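Local coordinates for protein polyhedrin (Orgyia pseudotsugata cypovirus 5, PDB 5A8U) that forms the crystalline occlusion bodies, or polyhedra, that shelter the virus from the outside environment until insect larvae ingest them, at residues Val32-Lys37 and Met110-Gln115; Val43-Trp48 and Asn236-Arg241; Gln162-Cys167 and Val244-Tyr249. All blocks are in the same frame, centred on the assembly; numbering follows the deposited sequence.

All three contacts reach the same six-stranded antiparallel sheet. Interaction 1 pairs two of its inner strands, with its centre about 3 Å from the centre of the chain. Interaction 2, its centre about 9 Å from that of interaction 1, lays the helix segment Asn236-Arg241 over the adjoining strand; Leu36 N and Gln44 O, 2.8 Å apart, stitch the two contacts together. Interaction 3, about 11 Å from interaction 1 between centres, brings the C-terminal segment Val244-Tyr249 against edge strand 162-166. Gln111 NE2 lies 2.9 Å from Gln246 O, and Phe238 CZ lies 3.5 Å from Tyr245 CD2, so that segment touches both other contacts.

Interaction 1 (Val32-Lys37 and Met110-Gln115); sequences VTVVLK and MQFIVQ
Val32 sets its CG1 methyl obliquely against the ring of Phe112, 3.5 Å from CE1, across two neighbouring antiparallel strands at the heart of the six-stranded sheet. The segments run 170° apart in direction, with their axes approaching to 4.7 Å. Thr33-Ile113 and Val35-Gln111 are the hydrogen-bonded pairs, each joined by two backbone bonds; Val32-Val114, Val34-Phe112 and Leu36-Met110 are the non-hydrogen-bonded pairs between and beyond them. The N-H...O angles of 158° or more describe a regular ladder, to which Met110 CA adds a CA-H...O contact with Val35 O.

Side chains of the non-hydrogen-bonded pairs share one face. There the Phe112 ring, its CG anti to the backbone N (chi1 178°), meets a second valine of the opposite strand: Val34 CG2 comes to its edge in plane, 3.9 Å from CD1, next to the CE1 and CZ atoms that Val32 touches. The other methyl of Val34, CG1, meets Met110 SD at 3.9 Å, and Leu36 and Met110 run alongside one another, CD2 against CB. Strand 189-195 packs on this layer through Phe192, Val194 and Ile190.

Thr33, Val35, Gln111 and Ile113 occupy the other face, where Phe238 of helix 230-241 rests on Val35. The buried Gln111 amide is held at both ends, by Ser174 OG at OE1 and by the C-terminal segment at NE2. Thr33 OG1 has a partner in Asn47 on the next strand and another in a water. That water lies 2.7 Å from Thr33 OG1 and donates to Ile113 O at 3.1 Å, giving this carbonyl a second donor besides Thr33 N.

Interaction 2 (Val43-Trp48 and Asn236-Arg241); sequences VQVYNW and NFFQPR
Asn47 reaches from the strand and Arg241 from the helix, so that amide oxygen and guanidinium face each other. Arg241 NH1 donates to Asn47 OD1 at 3.2 Å with an N-H...O angle of 144°, and a weak second bond runs from NH2 to the same oxygen at 3.4 Å. Neither bond is straight. The donor NH1 stands 46° out of the carbonyl plane, off the lone-pair directions, and the amide and guanidinium planes are 65° apart; the oxygen therefore sits near the forked edge of the guanidinium without a flat, two-pronged match.

The other polar ends have partners of their own, consistent with this skewed geometry. Asn47 ND2 donates to Thr33 OG1 and to Asn31 OD1, two bonds that would hold the amide against flipping. Arg241 NH1 also bonds to the carbonyl of Asp131 of the second subunit, so one buried guanidinium nitrogen serves both the strand and the subunit interface. Bends at chi2 and chi3 fold the arginine chain back to reach these partners.

Beside the polar group lies an apolar layer. Val45 CG1 meets Phe237 CE2 at 4.0 Å, and its CG2 meets Phe238 CE2 at 4.2 Å; Asn47 CB adds to it, 4.1 Å from Phe237 CZ. The two phenylalanines form a T-shaped arrangement, with Phe237 CD2 3.7 Å above the centre of the Phe238 ring.

The segment axes come no closer than 11.6 Å, so the helix packs through side chains over the sheet. Phe237 stacks on Phe223 of strand 223-227, Phe238 reaches Thr33 of strand 30-37, and strand 43-50 lies between those two, hydrogen-bonded to both, beneath helix 230-241.

Interaction 3 (Gln162-Cys167 and Val244-Tyr249); sequences QPLYFC and VYQNSY
Leu164 and Val244 run antiparallel past one another where the C-terminal segment after helix 230-241 crosses edge strand 162-166 of the six-stranded antiparallel sheet. Leu164 CB lies 3.9 Å from Val244 CG2. Val244 turns its other methyl, CG1, to the edge of the Phe166 ring, 4.2 Å from CD2. The leucine's CD2 branch meets Gln246 CB, with the two side chains roughly perpendicular.

Further along, two glutamines join their amides. Gln246 NE2 donates to Gln162 OE1 at 2.9 Å with an N-H...O angle of 162°; the acceptor lies in the amide plane of Gln246, whereas the donor stands 62° out of the carbonyl plane of Gln162. Both chains stretch straight out at chi2, so the amides meet at the ends of the side chains.

The segment is positioned by strand 109-115: Gln115 OE1 accepts from Val244 N, and Gln111 NE2 donates to Gln246 O. Arg146 of the second subunit makes a cation-pi contact with Phe166. Water closes the glutamine pair into a ring, accepting from Gln162 NE2 at 2.8 Å and donating to Gln246 OE1 at 2.7 Å.

Interaction 1 (Val32-Lys37 and Met110-Gln115)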
loop_
_atom_site.group_PDB
_atom_site.type_symbol
_atom_site.label_atom_id
_atom_site.label_comp_id
_atom_site.label_asym_id
_atom_site.label_seq_id
_atom_site.Cartn_x
_atom_site.Cartn_y
_atom_site.Cartn_z
ATOM N N VAL A 32 11.546 -8.107 7.630
ATOM C CA VAL A 32 12.234 -8.060 6.356
ATOM C C VAL A 32 12.740 -6.639 6.218
ATOM O O VAL A 32 11.979 -5.687 6.383
ATOM C CB VAL A 32 11.290 -8.413 5.199
ATOM C CG1 VAL A 32 12.022 -8.305 3.873
ATOM C CG2 VAL A 32 10.761 -9.842 5.407
ATOM N N THR A 33 14.036 -6.496 5.961
ATOM C CA THR A 33 14.637 -5.188 5.799
ATOM C C THR A 33 15.331 -5.127 4.440
ATOM O O THR A 33 16.044 -6.054 4.027
ATOM C CB THR A 33 15.625 -4.868 6.931
ATOM O OG1 THR A 33 14.965 -5.055 8.188
ATOM C CG2 THR A 33 16.110 -3.401 6.855
ATOM N N VAL A 34 15.051 -4.057 3.715
ATOM C CA VAL A 34 15.799 -3.766 2.507
ATOM C C VAL A 34 16.685 -2.577 2.803
ATOM O O VAL A 34 16.206 -1.524 3.238
ATOM C CB VAL A 34 14.864 -3.423 1.338
ATOM C CG1 VAL A 34 15.625 -2.685 0.198
ATOM C CG2 VAL A 34 14.185 -4.676 0.851
ATOM N N VAL A 35 17.986 -2.758 2.603
ATOM C CA VAL A 35 18.926 -1.669 2.818
ATOM C C VAL A 35 19.555 -1.288 1.496
ATOM O O VAL A 35 20.255 -2.090 0.889
ATOM C CB VAL A 35 20.043 -2.047 3.791
ATOM C CG1 VAL A 35 20.923 -0.830 4.063
ATOM C CG2 VAL A 35 19.459 -2.536 5.099
ATOM N N LEU A 36 19.294 -0.072 1.043
ATOM C CA LEU A 36 19.817 0.378 -0.248
ATOM C C LEU A 36 21.070 1.195 -0.041
ATOM O O LEU A 36 21.117 2.017 0.867
ATOM C CB LEU A 36 18.775 1.222 -0.965
ATOM C CG LEU A 36 17.509 0.411 -1.258
ATOM C CD1 LEU A 36 16.361 1.329 -1.615
ATOM C CD2 LEU A 36 17.783 -0.561 -2.406
ATOM N N LYS A 37 22.084 0.969 -0.875
ATOM C CA LYS A 37 23.363 1.640 -0.668
ATOM C C LYS A 37 23.670 2.579 -1.824
ATOM O O LYS A 37 23.479 2.207 -2.991
ATOM C CB LYS A 37 24.475 0.602 -0.535
ATOM C CG LYS A 37 24.145 -0.494 0.488
ATOM C CD LYS A 37 25.412 -1.249 0.860
ATOM C CE LYS A 37 26.346 -0.336 1.634
ATOM N NZ LYS A 37 27.559 -1.063 2.107
ATOM N N MET A 110 22.197 -3.529 -2.718
ATOM C CA MET A 110 21.222 -3.687 -1.653
ATOM C C MET A 110 21.605 -4.874 -0.771
ATOM O O MET A 110 22.212 -5.842 -1.232
ATOM C CB MET A 110 19.827 -3.880 -2.240
ATOM C CG MET A 110 18.839 -4.649 -1.388
ATOM S SD MET A 110 17.374 -5.039 -2.387
ATOM C CE MET A 110 18.156 -5.730 -3.785
ATOM N N GLN A 111 21.278 -4.763 0.508
ATOM C CA GLN A 111 21.281 -5.910 1.408
ATOM C C GLN A 111 19.815 -6.237 1.733
ATOM O O GLN A 111 19.051 -5.356 2.118
ATOM C CB GLN A 111 22.061 -5.600 2.691
ATOM C CG GLN A 111 22.222 -6.835 3.555
ATOM C CD GLN A 111 22.969 -6.589 4.849
ATOM O OE1 GLN A 111 23.011 -7.468 5.713
ATOM N NE2 GLN A 111 23.565 -5.397 4.994
ATOM N N PHE A 112 19.435 -7.498 1.555
ATOM C CA PHE A 112 18.081 -7.952 1.828
ATOM C C PHE A 112 18.204 -8.871 3.043
ATOM O O PHE A 112 18.874 -9.907 2.983
ATOM C CB PHE A 112 17.546 -8.699 0.594
ATOM C CG PHE A 112 16.148 -9.284 0.764
ATOM C CD1 PHE A 112 15.037 -8.454 0.782
ATOM C CD2 PHE A 112 15.954 -10.661 0.843
ATOM C CE1 PHE A 112 13.749 -8.979 0.921
ATOM C CE2 PHE A 112 14.664 -11.193 0.964
ATOM C CZ PHE A 112 13.570 -10.356 0.996
ATOM N N ILE A 113 17.616 -8.461 4.161
ATOM C CA ILE A 113 17.794 -9.179 5.419
ATOM C C ILE A 113 16.456 -9.705 5.913
ATOM O O ILE A 113 15.494 -8.962 6.005
ATOM C CB ILE A 113 18.378 -8.268 6.510
ATOM C CG1 ILE A 113 19.497 -7.395 5.936
ATOM C CG2 ILE A 113 18.831 -9.099 7.706
ATOM C CD1 ILE A 113 19.958 -6.293 6.884
ATOM N N VAL A 114 16.404 -10.988 6.251
ATOM C CA VAL A 114 15.163 -11.583 6.730
ATOM C C VAL A 114 15.435 -12.185 8.102
ATOM O O VAL A 114 16.384 -12.936 8.250
ATOM C CB VAL A 114 14.680 -12.700 5.780
ATOM C CG1 VAL A 114 13.368 -13.305 6.289
ATOM C CG2 VAL A 114 14.496 -12.155 4.352
ATOM N N GLN A 115 14.630 -11.837 9.103
ATOM C CA GLN A 115 14.884 -12.292 10.474
ATOM C C GLN A 115 13.617 -12.809 11.181
ATOM O O GLN A 115 12.541 -12.236 11.037
ATOM C CB GLN A 115 15.530 -11.156 11.285
ATOM C CG GLN A 115 15.622 -11.427 12.793
ATOM C CD GLN A 115 16.387 -10.345 13.538
ATOM O OE1 GLN A 115 17.110 -9.547 12.931
ATOM N NE2 GLN A 115 16.239 -10.315 14.863
HETATM O O HOH W 1 15.260 -7.677 8.816
#

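Interaction 2 (Val43-Trp48 and Asn236-Arg241)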
loop_
_atom_site.group_PDB
_atom_site.type_symbol
_atom_site.label_atom_id
_atom_site.label_comp_id
_atom_site.label_asym_id
_atom_site.label_seq_id
_atom_site.Cartn_x
_atom_site.Cartn_y
_atom_site.Cartn_z
ATOM N N VAL A 43 22.743 5.161 3.410
ATOM C CA VAL A 43 21.955 3.931 3.320
ATOM C C VAL A 43 20.492 4.269 3.546
ATOM O O VAL A 43 20.161 5.054 4.447
ATOM C CB VAL A 43 22.450 2.795 4.275
ATOM C CG1 VAL A 43 23.812 2.268 3.820
ATOM C CG2 VAL A 43 22.493 3.254 5.734
ATOM N N GLN A 44 19.625 3.721 2.696
ATOM C CA GLN A 44 18.193 3.919 2.871
ATOM C C GLN A 44 17.583 2.608 3.312
ATOM O O GLN A 44 17.786 1.577 2.668
ATOM C CB GLN A 44 17.521 4.413 1.582
ATOM C CG GLN A 44 16.045 4.781 1.802
ATOM C CD GLN A 44 15.434 5.533 0.626
ATOM O OE1 GLN A 44 14.475 6.288 0.813
ATOM N NE2 GLN A 44 15.976 5.332 -0.585
ATOM N N VAL A 45 16.818 2.670 4.397
ATOM C CA VAL A 45 16.274 1.492 5.060
ATOM C C VAL A 45 14.763 1.434 4.904
ATOM O O VAL A 45 14.066 2.429 5.105
ATOM C CB VAL A 45 16.579 1.554 6.567
ATOM C CG1 VAL A 45 15.948 0.353 7.327
ATOM C CG2 VAL A 45 18.111 1.647 6.790
ATOM N N TYR A 46 14.269 0.257 4.548
ATOM C CA TYR A 46 12.850 -0.052 4.627
ATOM C C TYR A 46 12.718 -1.334 5.421
ATOM O O TYR A 46 13.353 -2.332 5.087
ATOM C CB TYR A 46 12.273 -0.291 3.227
ATOM C CG TYR A 46 12.243 0.941 2.348
ATOM C CD1 TYR A 46 11.169 1.828 2.406
ATOM C CD2 TYR A 46 13.289 1.217 1.474
ATOM C CE1 TYR A 46 11.145 2.967 1.596
ATOM C CE2 TYR A 46 13.271 2.335 0.673
ATOM C CZ TYR A 46 12.207 3.212 0.750
ATOM O OH TYR A 46 12.178 4.328 -0.058
ATOM N N ASN A 47 11.905 -1.299 6.474
ATOM C CA ASN A 47 11.693 -2.434 7.367
ATOM C C ASN A 47 10.204 -2.782 7.484
ATOM O O ASN A 47 9.404 -1.976 7.947
ATOM C CB ASN A 47 12.329 -2.155 8.743
ATOM C CG ASN A 47 11.899 -3.154 9.814
ATOM O OD1 ASN A 47 11.208 -2.794 10.761
ATOM N ND2 ASN A 47 12.289 -4.418 9.651
ATOM N N TRP A 48 9.849 -3.971 7.007
ATOM C CA TRP A 48 8.488 -4.514 7.126
ATOM C C TRP A 48 8.414 -5.555 8.254
ATOM O O TRP A 48 9.366 -6.296 8.482
ATOM C CB TRP A 48 8.080 -5.204 5.828
ATOM C CG TRP A 48 7.932 -4.352 4.599
ATOM C CD1 TRP A 48 6.764 -3.892 4.053
ATOM C CD2 TRP A 48 8.978 -3.944 3.705
ATOM N NE1 TRP A 48 7.025 -3.198 2.890
ATOM C CE2 TRP A 48 8.377 -3.210 2.663
ATOM C CE3 TRP A 48 10.367 -4.106 3.702
ATOM C CZ2 TRP A 48 9.122 -2.647 1.623
ATOM C CZ3 TRP A 48 11.103 -3.551 2.663
ATOM C CH2 TRP A 48 10.479 -2.832 1.641
ATOM N N ASN A 236 22.070 3.403 15.697
ATOM C CA ASN A 236 20.818 4.053 16.074
ATOM C C ASN A 236 19.515 3.355 15.683
ATOM O O ASN A 236 18.467 3.648 16.247
ATOM C CB ASN A 236 20.812 5.528 15.636
ATOM C CG ASN A 236 21.801 6.358 16.441
ATOM O OD1 ASN A 236 22.217 5.956 17.545
ATOM N ND2 ASN A 236 22.197 7.507 15.901
ATOM N N PHE A 237 19.587 2.419 14.745
ATOM C CA PHE A 237 18.410 1.660 14.357
ATOM C C PHE A 237 18.592 0.152 14.567
ATOM O O PHE A 237 17.885 -0.447 15.380
ATOM C CB PHE A 237 17.986 1.954 12.898
ATOM C CG PHE A 237 16.810 1.130 12.458
ATOM C CD1 PHE A 237 15.552 1.369 13.000
ATOM C CD2 PHE A 237 16.964 0.080 11.572
ATOM C CE1 PHE A 237 14.455 0.594 12.635
ATOM C CE2 PHE A 237 15.865 -0.712 11.195
ATOM C CZ PHE A 237 14.614 -0.461 11.736
ATOM N N PHE A 238 19.513 -0.470 13.832
ATOM C CA PHE A 238 19.591 -1.937 13.858
ATOM C C PHE A 238 19.945 -2.513 15.208
ATOM O O PHE A 238 19.277 -3.417 15.706
ATOM C CB PHE A 238 20.576 -2.464 12.812
ATOM C CG PHE A 238 20.090 -2.285 11.413
ATOM C CD1 PHE A 238 19.175 -3.180 10.867
ATOM C CD2 PHE A 238 20.490 -1.194 10.653
ATOM C CE1 PHE A 238 18.693 -3.003 9.583
ATOM C CE2 PHE A 238 20.008 -1.014 9.358
ATOM C CZ PHE A 238 19.115 -1.922 8.824
ATOM N N GLN A 239 21.011 -2.007 15.807
ATOM C CA GLN A 239 21.409 -2.572 17.092
ATOM C C GLN A 239 20.334 -2.510 18.178
ATOM O O GLN A 239 19.996 -3.534 18.762
ATOM C CB GLN A 239 22.771 -2.032 17.547
ATOM C CG GLN A 239 23.863 -2.905 16.982
ATOM C CD GLN A 239 25.260 -2.428 17.264
ATOM O OE1 GLN A 239 25.470 -1.348 17.831
ATOM N NE2 GLN A 239 26.242 -3.232 16.847
ATOM N N PRO A 240 19.760 -1.324 18.426
ATOM C CA PRO A 240 18.726 -1.243 19.469
ATOM C C PRO A 240 17.465 -2.074 19.181
ATOM O O PRO A 240 16.806 -2.499 20.132
ATOM C CB PRO A 240 18.379 0.250 19.511
ATOM C CG PRO A 240 19.575 0.942 18.901
ATOM C CD PRO A 240 20.132 -0.003 17.885
ATOM N N ARG A 241 17.130 -2.292 17.911
ATOM C CA ARG A 241 15.951 -3.101 17.556
ATOM C C ARG A 241 16.282 -4.591 17.653
ATOM O O ARG A 241 15.399 -5.436 17.468
ATOM C CB ARG A 241 15.466 -2.805 16.134
ATOM C CG ARG A 241 14.768 -1.463 15.918
ATOM C CD ARG A 241 13.247 -1.512 16.201
ATOM N NE ARG A 241 12.602 -2.682 15.600
ATOM C CZ ARG A 241 11.970 -2.698 14.428
ATOM N NH1 ARG A 241 11.843 -1.595 13.699
ATOM N NH2 ARG A 241 11.444 -3.834 13.986
#

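Interaction 3 (Gln162-Cys167 and Val244-Tyr249)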
loop_
_atom_site.group_PDB
_atom_site.type_symbol
_atom_site.label_atom_id
_atom_site.label_comp_id
_atom_site.label_asym_id
_atom_site.label_seq_id
_atom_site.Cartn_x
_atom_site.Cartn_y
_atom_site.Cartn_z
ATOM N N GLN A 162 23.199 -15.573 3.440
ATOM C CA GLN A 162 24.197 -15.895 4.438
ATOM C C GLN A 162 23.555 -15.903 5.811
ATOM O O GLN A 162 22.823 -14.987 6.164
ATOM C CB GLN A 162 25.329 -14.864 4.398
ATOM C CG GLN A 162 26.016 -14.759 3.050
ATOM C CD GLN A 162 27.137 -13.747 3.075
ATOM O OE1 GLN A 162 27.936 -13.736 4.001
ATOM N NE2 GLN A 162 27.193 -12.887 2.073
ATOM N N PRO A 163 23.851 -16.933 6.611
ATOM C CA PRO A 163 23.246 -17.006 7.943
ATOM C C PRO A 163 23.842 -15.960 8.879
ATOM O O PRO A 163 25.056 -15.751 8.905
ATOM C CB PRO A 163 23.614 -18.416 8.421
ATOM C CG PRO A 163 24.125 -19.140 7.218
ATOM C CD PRO A 163 24.712 -18.096 6.329
ATOM N N LEU A 164 22.980 -15.276 9.612
ATOM C CA LEU A 164 23.417 -14.288 10.587
ATOM C C LEU A 164 22.995 -14.779 11.970
ATOM O O LEU A 164 21.806 -14.970 12.245
ATOM C CB LEU A 164 22.818 -12.903 10.286
ATOM C CG LEU A 164 23.005 -12.346 8.865
ATOM C CD1 LEU A 164 22.377 -10.938 8.720
ATOM C CD2 LEU A 164 24.463 -12.318 8.458
ATOM N N TYR A 165 23.979 -14.976 12.837
ATOM C CA TYR A 165 23.744 -15.523 14.165
ATOM C C TYR A 165 23.635 -14.451 15.241
ATOM O O TYR A 165 24.239 -13.386 15.139
ATOM C CB TYR A 165 24.855 -16.518 14.532
ATOM C CG TYR A 165 24.700 -17.836 13.823
ATOM C CD1 TYR A 165 25.196 -18.020 12.548
ATOM C CD2 TYR A 165 24.008 -18.885 14.415
ATOM C CE1 TYR A 165 25.032 -19.225 11.881
ATOM C CE2 TYR A 165 23.835 -20.087 13.758
ATOM C CZ TYR A 165 24.353 -20.251 12.494
ATOM O OH TYR A 165 24.191 -21.452 11.838
ATOM N N PHE A 166 22.855 -14.743 16.273
ATOM C CA PHE A 166 22.768 -13.887 17.451
ATOM C C PHE A 166 22.951 -14.849 18.608
ATOM O O PHE A 166 22.147 -15.754 18.795
ATOM C CB PHE A 166 21.409 -13.171 17.509
ATOM C CG PHE A 166 21.330 -12.082 18.550
ATOM C CD1 PHE A 166 21.170 -12.395 19.894
ATOM C CD2 PHE A 166 21.386 -10.740 18.186
ATOM C CE1 PHE A 166 21.089 -11.394 20.857
ATOM C CE2 PHE A 166 21.302 -9.734 19.147
ATOM C CZ PHE A 166 21.159 -10.064 20.482
ATOM N N CYS A 167 24.042 -14.681 19.355
ATOM C CA CYS A 167 24.439 -15.665 20.353
ATOM C C CYS A 167 24.577 -17.045 19.713
ATOM O O CYS A 167 25.327 -17.225 18.747
ATOM C CB CYS A 167 23.434 -15.707 21.507
ATOM S SG CYS A 167 23.426 -14.227 22.551
ATOM N N VAL A 244 19.552 -8.167 13.239
ATOM C CA VAL A 244 20.870 -8.491 12.709
ATOM C C VAL A 244 21.081 -7.846 11.356
ATOM O O VAL A 244 20.134 -7.568 10.615
ATOM C CB VAL A 244 21.151 -10.009 12.623
ATOM C CG1 VAL A 244 21.424 -10.577 14.024
ATOM C CG2 VAL A 244 20.009 -10.732 11.914
ATOM N N TYR A 245 22.341 -7.609 11.038
ATOM C CA TYR A 245 22.705 -6.810 9.884
ATOM C C TYR A 245 24.145 -7.168 9.566
ATOM O O TYR A 245 24.969 -7.301 10.467
ATOM C CB TYR A 245 22.611 -5.329 10.278
ATOM C CG TYR A 245 23.031 -4.344 9.221
ATOM C CD1 TYR A 245 24.366 -3.993 9.053
ATOM C CD2 TYR A 245 22.085 -3.737 8.397
ATOM C CE1 TYR A 245 24.752 -3.086 8.085
ATOM C CE2 TYR A 245 22.468 -2.816 7.424
ATOM C CZ TYR A 245 23.804 -2.502 7.280
ATOM O OH TYR A 245 24.190 -1.604 6.323
ATOM N N GLN A 246 24.462 -7.318 8.290
ATOM C CA GLN A 246 25.840 -7.608 7.923
ATOM C C GLN A 246 26.514 -6.337 7.409
ATOM O O GLN A 246 26.041 -5.703 6.460
ATOM C CB GLN A 246 25.903 -8.711 6.864
ATOM C CG GLN A 246 27.331 -9.125 6.533
ATOM C CD GLN A 246 27.380 -10.112 5.390
ATOM O OE1 GLN A 246 27.277 -9.732 4.224
ATOM N NE2 GLN A 246 27.510 -11.396 5.721
ATOM N N ASN A 247 27.615 -5.935 8.043
ATOM C CA ASN A 247 28.223 -4.681 7.609
ATOM C C ASN A 247 29.104 -4.800 6.359
ATOM O O ASN A 247 29.264 -5.893 5.803
ATOM C CB ASN A 247 28.947 -3.978 8.764
ATOM C CG ASN A 247 30.268 -4.651 9.157
ATOM O OD1 ASN A 247 30.799 -5.512 8.454
ATOM N ND2 ASN A 247 30.814 -4.227 10.285
ATOM N N SER A 248 29.661 -3.667 5.932
ATOM C CA SER A 248 30.440 -3.562 4.697
ATOM C C SER A 248 31.694 -4.425 4.666
ATOM O O SER A 248 32.323 -4.571 3.614
ATOM C CB SER A 248 30.826 -2.095 4.452
ATOM O OG SER A 248 29.676 -1.343 4.126
ATOM N N TYR A 249 32.053 -4.977 5.821
ATOM C CA TYR A 249 33.238 -5.805 5.937
ATOM C C TYR A 249 32.907 -7.291 6.026
ATOM O O TYR A 249 33.804 -8.119 6.153
ATOM C CB TYR A 249 34.072 -5.357 7.132
ATOM C CG TYR A 249 34.474 -3.897 7.034
ATOM C CD1 TYR A 249 35.647 -3.527 6.390
ATOM C CD2 TYR A 249 33.660 -2.891 7.553
ATOM C CE1 TYR A 249 36.006 -2.197 6.277
ATOM C CE2 TYR A 249 34.016 -1.556 7.449
ATOM C CZ TYR A 249 35.187 -1.217 6.811
ATOM O OH TYR A 249 35.557 0.101 6.704
HETATM O O HOH W 2 29.044 -10.891 2.484
#